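Local coordinates for protein probable phenazine-specific methyltransferase (Pseudomonas aeruginosa, PDB 2IP2) that transfers a methyl group from S-adenosyl-L-methionine to phenazine-1-carboxylate, giving 5-methylphenazine-1-carboxylate on the pathway to the virulence pigment pyocyanine, and works as a homodimer, at residues 11-14 and 15-19; 52-55 and 56-59; 89-92 and 93-96; 122-125 and 126-130; 285-288 and 289-292. All blocks are in the same frame, centred on the assembly; numbering follows the deposited sequence. Where two conformers were deposited one is given.

How the interactions relate
In chain order, interaction 1 lies on helix 6-30 and interaction 2 at the start of helix 55-67, both in the N-terminal dimerisation domain; interaction 3 is the loop before helix 96-102; interaction 4 is the short helix 123-128 and interaction 5 the middle of helix 282-295, both in the O-methyltransferase domain. Interactions 4 and 5 touch, P122 CB lying 3.4 Å from F292 O, with centres about 16 Å apart. The others stay separate: the centres of 1 and 2 are about 26 Å apart, those of 2 and 5 about 36 Å. Interactions 1, 2 and 5 all meet the second subunit, so the dimer interface draws on distant parts of the chain.

Interaction 1 (11-14 and 15-19); sequences NLIQ and VVTGE
N11 opens this buried helical turn by accepting the backbone N-H of V15, with N11 O 3.1 Å from V15 N, while CG2 of V15 rests against the same carbonyl. The amide end of N11 is directed elsewhere: its ND2 is hydrogen-bonded to T84 of the second subunit. L12 follows with a nearly straight bond, V16 N to L12 O at 2.9 Å and 170° at the hydrogen. Its side chain crosses that of V16 at a slant, methyl CD2 meeting V16 CG2 at 3.7 Å. The carbonyl oxygen of I13 accepts twice from T17, from the backbone N at 2.9 Å and from the hydroxyl OG1 at 2.7 Å, the two donors approaching from opposite faces of the carbonyl plane. The T17 torsion (chi1 61°) folds OG1 back over the preceding turn and leaves CG2 4.0 Å from I13 CG2. At Q14 a water donates to the backbone O at 2.8 Å and to T17 OG1 at 2.9 Å, so it bridges Q14 O and T17 OG1. Towards the second subunit, L12 and I13 pack on F95, and T17 on L286, of that chain. A threonine hydroxyl bonded to the carbonyl four residues earlier is a well-known feature of alpha-helices, here in the long N-terminal helix of the O-methyltransferase dimerisation domain.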
loop_
_atom_site.group_PDB
_atom_site.type_symbol
_atom_site.label_atom_id
_atom_site.label_comp_id
_atom_site.label_asym_id
_atom_site.label_seq_id
_atom_site.Cartn_x
_atom_site.Cartn_y
_atom_site.Cartn_z
ATOM N N ASN A 11 4.759 3.862 12.237
ATOM C CA ASN A 11 5.078 4.257 10.868
ATOM C C ASN A 11 5.345 3.026 10.005
ATOM O O ASN A 11 4.837 2.908 8.874
ATOM C CB ASN A 11 6.279 5.214 10.853
ATOM C CG ASN A 11 6.651 5.641 9.434
ATOM O OD1 ASN A 11 5.843 6.229 8.721
ATOM N ND2 ASN A 11 7.851 5.287 9.011
ATOM N N LEU A 12 6.119 2.091 10.534
ATOM C CA LEU A 12 6.456 0.928 9.732
ATOM C C LEU A 12 5.187 0.169 9.422
ATOM O O LEU A 12 4.986 -0.269 8.305
ATOM C CB LEU A 12 7.347 0.003 10.525
ATOM C CG LEU A 12 8.303 -0.954 9.852
ATOM C CD1 LEU A 12 8.428 -2.244 10.550
ATOM C CD2 LEU A 12 8.268 -1.056 8.359
ATOM N N ILE A 13 4.349 -0.055 10.435
ATOM C CA ILE A 13 3.109 -0.820 10.191
ATOM C C ILE A 13 2.219 -0.102 9.124
ATOM O O ILE A 13 1.573 -0.733 8.253
ATOM C CB ILE A 13 2.283 -0.979 11.524
ATOM C CG1 ILE A 13 2.918 -1.961 12.491
ATOM C CG2 ILE A 13 0.858 -1.453 11.230
ATOM C CD1 ILE A 13 3.644 -3.130 11.894
ATOM N N GLN A 14 2.131 1.217 9.221
ATOM C CA GLN A 14 1.431 1.983 8.158
ATOM C C GLN A 14 1.942 1.622 6.749
ATOM O O GLN A 14 1.165 1.347 5.839
ATOM C CB GLN A 14 1.523 3.497 8.389
ATOM C CG GLN A 14 0.509 4.284 7.534
ATOM C CD GLN A 14 0.870 4.414 6.046
ATOM O OE1 GLN A 14 2.029 4.544 5.685
ATOM N NE2 GLN A 14 -0.129 4.394 5.196
ATOM N N VAL A 15 3.259 1.504 6.602
ATOM C CA VAL A 15 3.786 1.262 5.256
ATOM C C VAL A 15 3.536 -0.176 4.856
ATOM O O VAL A 15 3.118 -0.452 3.727
ATOM C CB VAL A 15 5.306 1.545 5.182
ATOM C CG1 VAL A 15 5.812 1.213 3.757
ATOM C CG2 VAL A 15 5.538 3.020 5.393
ATOM N N VAL A 16 3.803 -1.075 5.786
ATOM C CA VAL A 16 3.668 -2.507 5.512
ATOM C C VAL A 16 2.211 -2.841 5.133
ATOM O O VAL A 16 1.976 -3.586 4.194
ATOM C CB VAL A 16 4.104 -3.324 6.726
ATOM C CG1 VAL A 16 3.740 -4.847 6.589
ATOM C CG2 VAL A 16 5.584 -3.216 6.901
ATOM N N THR A 17 1.254 -2.215 5.807
ATOM C CA THR A 17 -0.173 -2.587 5.615
ATOM C C THR A 17 -0.854 -1.732 4.549
ATOM O O THR A 17 -2.062 -1.963 4.160
ATOM C CB THR A 17 -0.996 -2.494 6.906
ATOM O OG1 THR A 17 -0.966 -1.136 7.385
ATOM C CG2 THR A 17 -0.466 -3.451 8.050
ATOM N N GLY A 18 -0.111 -0.749 4.034
ATOM C CA GLY A 18 -0.623 0.118 3.001
ATOM C C GLY A 18 -1.140 -0.713 1.825
ATOM O O GLY A 18 -2.144 -0.337 1.205
ATOM N N GLU A 19 -0.463 -1.816 1.532
ATOM C CA GLU A 19 -0.887 -2.666 0.388
ATOM C C GLU A 19 -2.392 -3.074 0.576
ATOM O O GLU A 19 -3.160 -3.150 -0.363
ATOM C CB GLU A 19 -0.053 -3.930 0.385
ATOM C CG GLU A 19 -0.621 -4.985 -0.640
ATOM C CD GLU A 19 0.237 -6.225 -0.535
ATOM O OE1 GLU A 19 1.378 -6.083 -0.927
ATOM O OE2 GLU A 19 -0.207 -7.242 0.039
HETATM O O HOH W 1 -1.577 1.357 6.088
#

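Interaction 2 (52-55 and 56-59); sequences GSDA and ERIH
D54 and R57 make close contact at this helix start. OD1 of D54 accepts the backbone N-H of R57 at 3.2 Å, met nearly along the C-O axis. This capping bond makes D54 the N-cap of helix 55-67 in the dimerisation domain, and its carboxylate probably also gains from the positive end of the helix dipole. A bend in the R57 chain (chi3 -71°) brings the guanidinium back over the aspartate, with D54 CB over one face, towards the rim, 3.5 Å from R57 NH2. The two side chains run at about a right angle, yet carboxylate and guanidinium planes are only 18° apart. D54 OD1, 3.6 Å from R57 NH1, lies off the guanidinium plane, so this salt bridge is electrostatic, without a directed N-H. R57 NE and S53 OG both bond L117 O of the second subunit, and R57 NH2 bonds L118 O there, which probably helps hold the guanidinium over D54. The packing is tight on the inner side too: I58 N reaches D54 O at 3.1 Å, almost straight at 176°, I58 CD1 lies 3.9 Å from S53 CB, and buried I58 packs on helix 44-51. On the looser, wetter side the E56 side chain stretches away, tied to D54 by a water that donates to D54 OD1 at 2.8 Å and to E56 OE2 at 2.7 Å.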
loop_
_atom_site.group_PDB
_atom_site.type_symbol
_atom_site.label_atom_id
_atom_site.label_comp_id
_atom_site.label_asym_id
_atom_site.label_seq_id
_atom_site.Cartn_x
_atom_site.Cartn_y
_atom_site.Cartn_z
ATOM N N GLY A 52 -23.581 -9.291 -4.976
ATOM C CA GLY A 52 -23.506 -10.727 -4.597
ATOM C C GLY A 52 -22.585 -10.948 -3.389
ATOM O O GLY A 52 -21.761 -11.847 -3.374
ATOM N N SER A 53 -22.761 -10.121 -2.378
ATOM C CA SER A 53 -22.013 -10.210 -1.152
ATOM C C SER A 53 -23.018 -10.280 -0.020
ATOM O O SER A 53 -24.160 -10.631 -0.226
ATOM C CB SER A 53 -21.102 -8.974 -1.013
ATOM O OG SER A 53 -20.253 -9.096 0.110
ATOM N N ASP A 54 -22.578 -10.010 1.190
ATOM C CA ASP A 54 -23.443 -10.094 2.340
ATOM C C ASP A 54 -23.311 -8.767 3.074
ATOM O O ASP A 54 -22.300 -8.086 2.943
ATOM C CB ASP A 54 -23.043 -11.369 3.097
ATOM C CG ASP A 54 -22.961 -11.200 4.541
ATOM O OD1 ASP A 54 -21.994 -10.591 5.016
ATOM O OD2 ASP A 54 -23.864 -11.711 5.215
ATOM N N ALA A 55 -24.353 -8.356 3.785
ATOM C CA ALA A 55 -24.404 -7.027 4.362
ATOM C C ALA A 55 -23.231 -6.776 5.339
ATOM O O ALA A 55 -22.664 -5.688 5.340
ATOM C CB ALA A 55 -25.767 -6.796 5.065
ATOM N N GLU A 56 -22.860 -7.804 6.102
ATOM C CA GLU A 56 -21.788 -7.682 7.099
ATOM C C GLU A 56 -20.441 -7.379 6.439
ATOM O O GLU A 56 -19.705 -6.506 6.914
ATOM C CB GLU A 56 -21.706 -8.926 7.963
ATOM C CG GLU A 56 -20.895 -8.620 9.227
ATOM C CD GLU A 56 -20.207 -9.859 9.845
ATOM O OE1 GLU A 56 -19.302 -9.676 10.701
ATOM O OE2 GLU A 56 -20.547 -11.000 9.451
ATOM N N ARG A 57 -20.155 -8.043 5.321
ATOM C CA ARG A 57 -18.867 -7.812 4.637
ATOM C C ARG A 57 -18.852 -6.472 3.985
ATOM O O ARG A 57 -17.850 -5.773 4.026
ATOM C CB ARG A 57 -18.553 -8.925 3.623
ATOM C CG ARG A 57 -18.377 -10.247 4.360
ATOM C CD ARG A 57 -17.812 -11.351 3.414
ATOM N NE ARG A 57 -18.730 -11.857 2.386
ATOM C CZ ARG A 57 -19.712 -12.735 2.610
ATOM N NH1 ARG A 57 -19.886 -13.231 3.831
ATOM N NH2 ARG A 57 -20.482 -13.151 1.605
ATOM N N ILE A 58 -19.972 -6.088 3.361
ATOM C CA ILE A 58 -20.048 -4.741 2.827
ATOM C C ILE A 58 -19.867 -3.692 3.890
ATOM O O ILE A 58 -19.138 -2.690 3.686
ATOM C CB ILE A 58 -21.349 -4.459 1.979
ATOM C CG1 ILE A 58 -21.363 -5.404 0.770
ATOM C CG2 ILE A 58 -21.429 -2.924 1.587
ATOM C CD1 ILE A 58 -20.272 -5.203 -0.351
ATOM N N HIS A 59 -20.499 -3.921 5.020
ATOM C CA HIS A 59 -20.377 -3.017 6.138
ATOM C C HIS A 59 -18.922 -2.808 6.527
ATOM O O HIS A 59 -18.474 -1.643 6.778
ATOM C CB HIS A 59 -21.147 -3.510 7.370
ATOM C CG HIS A 59 -21.091 -2.531 8.510
ATOM N ND1 HIS A 59 -21.797 -1.343 8.494
ATOM C CD2 HIS A 59 -20.378 -2.531 9.663
ATOM C CE1 HIS A 59 -21.536 -0.664 9.603
ATOM N NE2 HIS A 59 -20.673 -1.358 10.326
HETATM O O HOH W 2 -21.299 -12.280 7.174
#

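Interaction 3 (89-92 and 93-96); sequences RDVE and GSFR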
loop_
_atom_site.group_PDB
_atom_site.type_symbol
_atom_site.label_atom_id
_atom_site.label_comp_id
_atom_site.label_asym_id
_atom_site.label_seq_id
_atom_site.Cartn_x
_atom_site.Cartn_y
_atom_site.Cartn_z
ATOM N N ARG A 89 -15.545 6.444 -10.206
ATOM C CA ARG A 89 -16.757 6.187 -10.996
ATOM C C ARG A 89 -16.466 5.935 -12.465
ATOM O O ARG A 89 -15.454 6.387 -13.021
ATOM C CB ARG A 89 -17.746 7.372 -10.883
ATOM C CG ARG A 89 -18.467 7.511 -9.525
ATOM C CD ARG A 89 -19.041 8.974 -9.366
ATOM N NE ARG A 89 -20.188 9.168 -10.204
ATOM C CZ ARG A 89 -20.499 10.277 -10.847
ATOM N NH1 ARG A 89 -19.744 11.381 -10.766
ATOM N NH2 ARG A 89 -21.598 10.265 -11.579
ATOM N N ASP A 90 -17.381 5.249 -13.106
ATOM C CA ASP A 90 -17.231 4.909 -14.498
ATOM C C ASP A 90 -17.653 6.119 -15.359
ATOM O O ASP A 90 -18.707 6.108 -15.951
ATOM C CB ASP A 90 -18.082 3.667 -14.778
ATOM C CG ASP A 90 -17.865 3.108 -16.170
ATOM O OD1 ASP A 90 -16.909 3.542 -16.862
ATOM O OD2 ASP A 90 -18.686 2.254 -16.569
ATOM N N VAL A 91 -16.807 7.156 -15.375
ATOM C CA VAL A 91 -17.055 8.408 -16.083
ATOM C C VAL A 91 -15.768 8.793 -16.853
ATOM O O VAL A 91 -14.645 8.471 -16.440
ATOM C CB VAL A 91 -17.539 9.545 -15.108
ATOM C CG1 VAL A 91 -18.975 9.249 -14.611
ATOM C CG2 VAL A 91 -16.577 9.698 -13.929
ATOM N N GLU A 92 -15.950 9.481 -17.972
ATOM C CA GLU A 92 -14.871 9.774 -18.936
ATOM C C GLU A 92 -13.456 9.960 -18.387
ATOM O O GLU A 92 -12.522 9.229 -18.797
ATOM C CB GLU A 92 -15.250 10.935 -19.867
ATOM C CG GLU A 92 -15.626 10.464 -21.264
ATOM C CD GLU A 92 -14.414 10.195 -22.156
ATOM O OE1 GLU A 92 -14.445 10.635 -23.327
ATOM O OE2 GLU A 92 -13.446 9.544 -21.701
ATOM N N GLY A 93 -13.269 10.916 -17.482
ATOM C CA GLY A 93 -11.914 11.216 -17.026
ATOM C C GLY A 93 -11.569 10.763 -15.615
ATOM O O GLY A 93 -10.870 11.473 -14.894
ATOM N N SER A 94 -12.077 9.593 -15.200
ATOM C CA SER A 94 -11.847 9.156 -13.813
ATOM C C SER A 94 -10.552 8.344 -13.741
ATOM O O SER A 94 -9.922 8.043 -14.762
ATOM C CB SER A 94 -13.003 8.285 -13.352
ATOM O OG SER A 94 -13.034 7.118 -14.161
ATOM N N PHE A 95 -10.195 7.946 -12.519
ATOM C CA PHE A 95 -9.059 7.022 -12.283
ATOM C C PHE A 95 -9.467 5.547 -12.336
ATOM O O PHE A 95 -8.634 4.637 -12.114
ATOM C CB PHE A 95 -8.439 7.354 -10.942
ATOM C CG PHE A 95 -7.632 8.620 -10.951
ATOM C CD1 PHE A 95 -7.828 9.584 -11.924
ATOM C CD2 PHE A 95 -6.646 8.843 -9.993
ATOM C CE1 PHE A 95 -7.078 10.766 -11.931
ATOM C CE2 PHE A 95 -5.865 10.032 -10.003
ATOM C CZ PHE A 95 -6.092 10.987 -10.966
ATOM N N ARG A 96 -10.745 5.322 -12.682
ATOM C CA ARG A 96 -11.319 3.968 -12.578
ATOM C C ARG A 96 -10.499 2.936 -13.345
ATOM O O ARG A 96 -10.091 1.931 -12.783
ATOM C CB ARG A 96 -12.791 3.924 -13.042
ATOM C CG ARG A 96 -13.304 2.516 -13.197
ATOM C CD ARG A 96 -14.834 2.389 -13.593
ATOM N NE ARG A 96 -15.024 1.086 -14.247
ATOM C CZ ARG A 96 -15.366 -0.040 -13.630
ATOM N NH1 ARG A 96 -15.622 -0.052 -12.331
ATOM N NH2 ARG A 96 -15.482 -1.151 -14.336
#
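S94 turns its hydroxyl into the mouth of this loop, where OG is 2.8 Å from R89 O and 3.1 Å from V91 O; both carbonyls lie within reach of the one hydroxyl proton. The torsion responsible (chi1 63°) tucks OG between the backbone N and carbonyl carbon of S94, which also lets OG accept the N-H of R96, with R96 N 3.3 Å away. Beside it, S94 N donates to V91 O at 3.1 Å, tilted 35° from the carbonyl plane, closing a type I beta turn from V91 to S94. The next layer is looser: the extended chain of R96 lies slantwise against D90, with R96 CD 3.7 Å from D90 CB. The charges of D90 and R96 are only neighbours, D90 OD1 lying 4.1 Å from R96 NE. Farther out, D35 anchors the loop through D90 N, R89 packs along helix 33-38, and F95 is buried against L87, A152 and M324 of its own chain. The result is a beta turn followed by a serine capping bond at the entrance to helix 96-102, in the loop that joins helix 83-86 to helix 96-102.

Interaction 4 (122-125 and 126-130); sequences PGFE and LAFGE
Four successive backbone bonds from i+4 to i join the segments into helix 123-128, from L126 N to P122 O at 3.0 Å to G129 N to E125 O at 2.8 Å, the last more bent as G129 leaves the helix with positive phi. Upon this turn F124 and F128 form an offset stack, an i, i+4 aromatic pair on a short helix of the O-methyltransferase domain: their planes are 18° apart and the ring centroids lie 4.3 Å from each other. CD2 of F128 sits over the centre of the F124 face, 3.4 Å from F124 CZ. The two rings are brought together by unlike torsions, CG of F124 pointing opposite its backbone N (chi1 -174°) while CG of F128 lies beside its own (chi1 -75°). After G129 the chain doubles back, and E130 O comes to the edge of the F124 ring, near its plane, 3.4 Å from CD1. The same oxygen meets CA of E125 at 3.4 Å in a CA-H...O contact. The F124 ring is further boxed in by F132 and Y135, both edge-to-face, and helix 105-109 packs against both phenylalanines, while the E130 carboxylate forms a salt bridge with R138. A backbone hydrogen bond joins F124 and M293, tying this short helix to helix 282-295. Chemically, the contact relies on dispersion between the ring faces, and the weakly positive CD1-H of F124 and CA-H of E125 probably give E130 O modest electrostatic support just beyond the helix end.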
loop_
_atom_site.group_PDB
_atom_site.type_symbol
_atom_site.label_atom_id
_atom_site.label_comp_id
_atom_site.label_asym_id
_atom_site.label_seq_id
_atom_site.Cartn_x
_atom_site.Cartn_y
_atom_site.Cartn_z
ATOM N N PRO A 122 12.437 -6.711 -15.358
ATOM C CA PRO A 122 11.269 -6.018 -14.768
ATOM C C PRO A 122 10.309 -7.056 -14.171
ATOM O O PRO A 122 10.175 -8.141 -14.709
ATOM C CB PRO A 122 10.654 -5.314 -15.973
ATOM C CG PRO A 122 11.923 -5.020 -16.812
ATOM C CD PRO A 122 12.650 -6.321 -16.758
ATOM N N GLY A 123 9.714 -6.754 -13.018
ATOM C CA GLY A 123 8.711 -7.657 -12.431
ATOM C C GLY A 123 7.588 -8.008 -13.389
ATOM O O GLY A 123 7.118 -9.155 -13.393
ATOM N N PHE A 124 7.221 -7.072 -14.254
ATOM C CA PHE A 124 6.167 -7.396 -15.242
ATOM C C PHE A 124 6.635 -8.621 -16.093
ATOM O O PHE A 124 5.908 -9.591 -16.275
ATOM C CB PHE A 124 5.801 -6.243 -16.169
ATOM C CG PHE A 124 4.627 -6.588 -17.063
ATOM C CD1 PHE A 124 4.823 -7.348 -18.269
ATOM C CD2 PHE A 124 3.331 -6.277 -16.662
ATOM C CE1 PHE A 124 3.735 -7.729 -19.084
ATOM C CE2 PHE A 124 2.216 -6.621 -17.474
ATOM C CZ PHE A 124 2.423 -7.392 -18.685
ATOM N N GLU A 125 7.855 -8.544 -16.591
ATOM C CA GLU A 125 8.415 -9.633 -17.418
ATOM C C GLU A 125 8.545 -10.935 -16.610
ATOM O O GLU A 125 8.231 -12.060 -17.117
ATOM C CB GLU A 125 9.764 -9.200 -17.960
ATOM C CG GLU A 125 10.350 -10.330 -18.905
ATOM C CD GLU A 125 11.451 -9.848 -19.801
ATOM O OE1 GLU A 125 11.704 -8.635 -19.862
ATOM O OE2 GLU A 125 12.031 -10.715 -20.471
ATOM N N LEU A 126 9.019 -10.830 -15.347
ATOM C CA LEU A 126 9.036 -12.031 -14.506
ATOM C C LEU A 126 7.659 -12.668 -14.347
ATOM O O LEU A 126 7.524 -13.895 -14.452
ATOM C CB LEU A 126 9.696 -11.774 -13.155
ATOM C CG LEU A 126 11.200 -11.420 -13.238
ATOM C CD1 LEU A 126 11.619 -10.977 -11.817
ATOM C CD2 LEU A 126 12.080 -12.616 -13.699
ATOM N N ALA A 127 6.650 -11.832 -14.076
ATOM C CA ALA A 127 5.273 -12.271 -13.818
ATOM C C ALA A 127 4.589 -12.880 -15.057
ATOM O O ALA A 127 3.809 -13.823 -14.936
ATOM C CB ALA A 127 4.416 -11.093 -13.351
ATOM N N PHE A 128 4.829 -12.293 -16.221
ATOM C CA PHE A 128 3.995 -12.659 -17.413
ATOM C C PHE A 128 4.819 -13.498 -18.406
ATOM O O PHE A 128 4.270 -14.093 -19.365
ATOM C CB PHE A 128 3.390 -11.393 -18.054
ATOM C CG PHE A 128 2.235 -10.829 -17.260
ATOM C CD1 PHE A 128 0.932 -11.282 -17.473
ATOM C CD2 PHE A 128 2.446 -9.833 -16.304
ATOM C CE1 PHE A 128 -0.141 -10.794 -16.709
ATOM C CE2 PHE A 128 1.420 -9.349 -15.530
ATOM C CZ PHE A 128 0.093 -9.804 -15.726
ATOM N N GLY A 129 6.132 -13.526 -18.198
ATOM C CA GLY A 129 7.015 -14.293 -19.090
ATOM C C GLY A 129 7.174 -13.592 -20.433
ATOM O O GLY A 129 7.461 -14.245 -21.458
ATOM N N GLU A 130 6.992 -12.281 -20.430
ATOM C CA GLU A 130 6.907 -11.476 -21.648
ATOM C C GLU A 130 7.106 -9.993 -21.321
ATOM O O GLU A 130 6.573 -9.508 -20.294
ATOM C CB GLU A 130 5.503 -11.663 -22.255
ATOM C CG GLU A 130 5.350 -11.064 -23.607
ATOM C CD GLU A 130 3.926 -11.220 -24.187
ATOM O OE1 GLU A 130 3.000 -11.599 -23.472
ATOM O OE2 GLU A 130 3.734 -10.942 -25.378
#

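Interaction 5 (285-288 and 289-292); sequences VLWD and VHLF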
loop_
_atom_site.group_PDB
_atom_site.type_symbol
_atom_site.label_atom_id
_atom_site.label_comp_id
_atom_site.label_asym_id
_atom_site.label_seq_id
_atom_site.Cartn_x
_atom_site.Cartn_y
_atom_site.Cartn_z
ATOM N N VAL A 285 9.845 9.476 -6.890
ATOM C CA VAL A 285 10.775 8.386 -6.811
ATOM C C VAL A 285 10.032 7.027 -6.787
ATOM O O VAL A 285 10.506 6.059 -7.365
ATOM C CB VAL A 285 11.906 8.597 -5.749
ATOM C CG1 VAL A 285 12.807 9.753 -6.225
ATOM C CG2 VAL A 285 11.402 8.923 -4.331
ATOM N N LEU A 286 8.864 6.997 -6.174
ATOM C CA LEU A 286 8.014 5.805 -6.258
ATOM C C LEU A 286 7.641 5.530 -7.741
ATOM O O LEU A 286 7.707 4.364 -8.231
ATOM C CB LEU A 286 6.754 6.014 -5.441
ATOM C CG LEU A 286 5.772 4.807 -5.376
ATOM C CD1 LEU A 286 6.529 3.627 -4.840
ATOM C CD2 LEU A 286 4.667 5.138 -4.418
ATOM N N TRP A 287 7.212 6.573 -8.455
ATOM C CA TRP A 287 7.004 6.417 -9.927
ATOM C C TRP A 287 8.251 5.878 -10.653
ATOM O O TRP A 287 8.160 5.049 -11.594
ATOM C CB TRP A 287 6.575 7.728 -10.563
ATOM C CG TRP A 287 5.134 8.111 -10.310
ATOM C CD1 TRP A 287 4.676 9.215 -9.621
ATOM C CD2 TRP A 287 3.964 7.368 -10.703
ATOM N NE1 TRP A 287 3.297 9.203 -9.587
ATOM C CE2 TRP A 287 2.837 8.094 -10.255
ATOM C CE3 TRP A 287 3.771 6.183 -11.417
ATOM C CZ2 TRP A 287 1.507 7.663 -10.500
ATOM C CZ3 TRP A 287 2.443 5.772 -11.697
ATOM C CH2 TRP A 287 1.350 6.511 -11.246
ATOM N N ASP A 288 9.430 6.332 -10.228
ATOM C CA ASP A 288 10.657 5.870 -10.885
ATOM C C ASP A 288 10.899 4.368 -10.725
ATOM O O ASP A 288 11.253 3.689 -11.700
ATOM C CB ASP A 288 11.832 6.637 -10.331
ATOM C CG ASP A 288 13.177 6.151 -10.917
ATOM O OD1 ASP A 288 13.377 6.384 -12.121
ATOM O OD2 ASP A 288 14.017 5.579 -10.152
ATOM N N VAL A 289 10.656 3.851 -9.509
ATOM C CA VAL A 289 10.880 2.421 -9.273
ATOM C C VAL A 289 9.816 1.626 -10.009
ATOM O O VAL A 289 10.091 0.581 -10.614
ATOM C CB VAL A 289 11.003 2.050 -7.775
ATOM C CG1 VAL A 289 11.208 0.531 -7.632
ATOM C CG2 VAL A 289 12.270 2.738 -7.127
ATOM N N HIS A 290 8.606 2.178 -10.019
ATOM C CA HIS A 290 7.528 1.539 -10.762
ATOM C C HIS A 290 7.853 1.432 -12.263
ATOM O O HIS A 290 7.572 0.391 -12.912
ATOM C CB HIS A 290 6.243 2.341 -10.592
ATOM C CG HIS A 290 5.121 1.835 -11.453
ATOM N ND1 HIS A 290 4.618 0.546 -11.336
ATOM C CD2 HIS A 290 4.414 2.431 -12.449
ATOM C CE1 HIS A 290 3.620 0.392 -12.197
ATOM N NE2 HIS A 290 3.481 1.514 -12.890
ATOM N N LEU A 291 8.460 2.484 -12.828
ATOM C CA LEU A 291 8.843 2.461 -14.256
ATOM C C LEU A 291 9.812 1.315 -14.579
ATOM O O LEU A 291 9.675 0.643 -15.617
ATOM C CB LEU A 291 9.402 3.837 -14.689
ATOM C CG LEU A 291 9.638 4.075 -16.186
ATOM C CD1 LEU A 291 8.442 3.592 -17.007
ATOM C CD2 LEU A 291 9.824 5.550 -16.442
ATOM N N PHE A 292 10.776 1.073 -13.680
ATOM C CA PHE A 292 11.607 -0.083 -13.772
ATOM C C PHE A 292 10.765 -1.375 -13.679
ATOM O O PHE A 292 10.908 -2.294 -14.505
ATOM C CB PHE A 292 12.711 -0.117 -12.672
ATOM C CG PHE A 292 13.338 -1.479 -12.571
ATOM C CD1 PHE A 292 14.243 -1.907 -13.564
ATOM C CD2 PHE A 292 12.912 -2.398 -11.563
ATOM C CE1 PHE A 292 14.743 -3.225 -13.533
ATOM C CE2 PHE A 292 13.410 -3.685 -11.500
ATOM C CZ PHE A 292 14.339 -4.120 -12.502
#
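V289 N donates to V285 O at 3.1 Å, the first of the i+4 to i bonds that run through this buried turn, and CG2 of V289 leans towards the same oxygen while the side chain packs on W110. H290 comes next. Its N-H reaches L286 O at 3.0 Å, and with CG opposite its backbone N (chi1 173°) the imidazole is set beside the indole of W287. CD2 of H290 is at the edge of the indole, near its plane, 3.9 Å from W287 CE3. The ring planes are inclined by 66° and the centroid of the indole's six-membered ring is 5.9 Å from that of the imidazole, an oblique meeting. The imidazole has several further partners: ND1 is hydrogen-bonded to W110, F106 meets the ring edge-to-face, and W20 of the second subunit stacks on it. L291 N continues with a 2.9 Å bond to W287 O, and L291 CB lies 3.5 Å from D288 O. F292 N closes with a weak 3.3 Å bond to D288 O, and the F292 ring packs on helix 113-119. D288, which precedes these residues, forms salt bridges with R60 and R63 of the second subunit. The side chain of L291 is about 8 Å from that of R241, predicted to bind S-adenosyl-L-methionine; helix 282-295 of the O-methyltransferase domain thus meets the second subunit and also comes near the probable cofactor site.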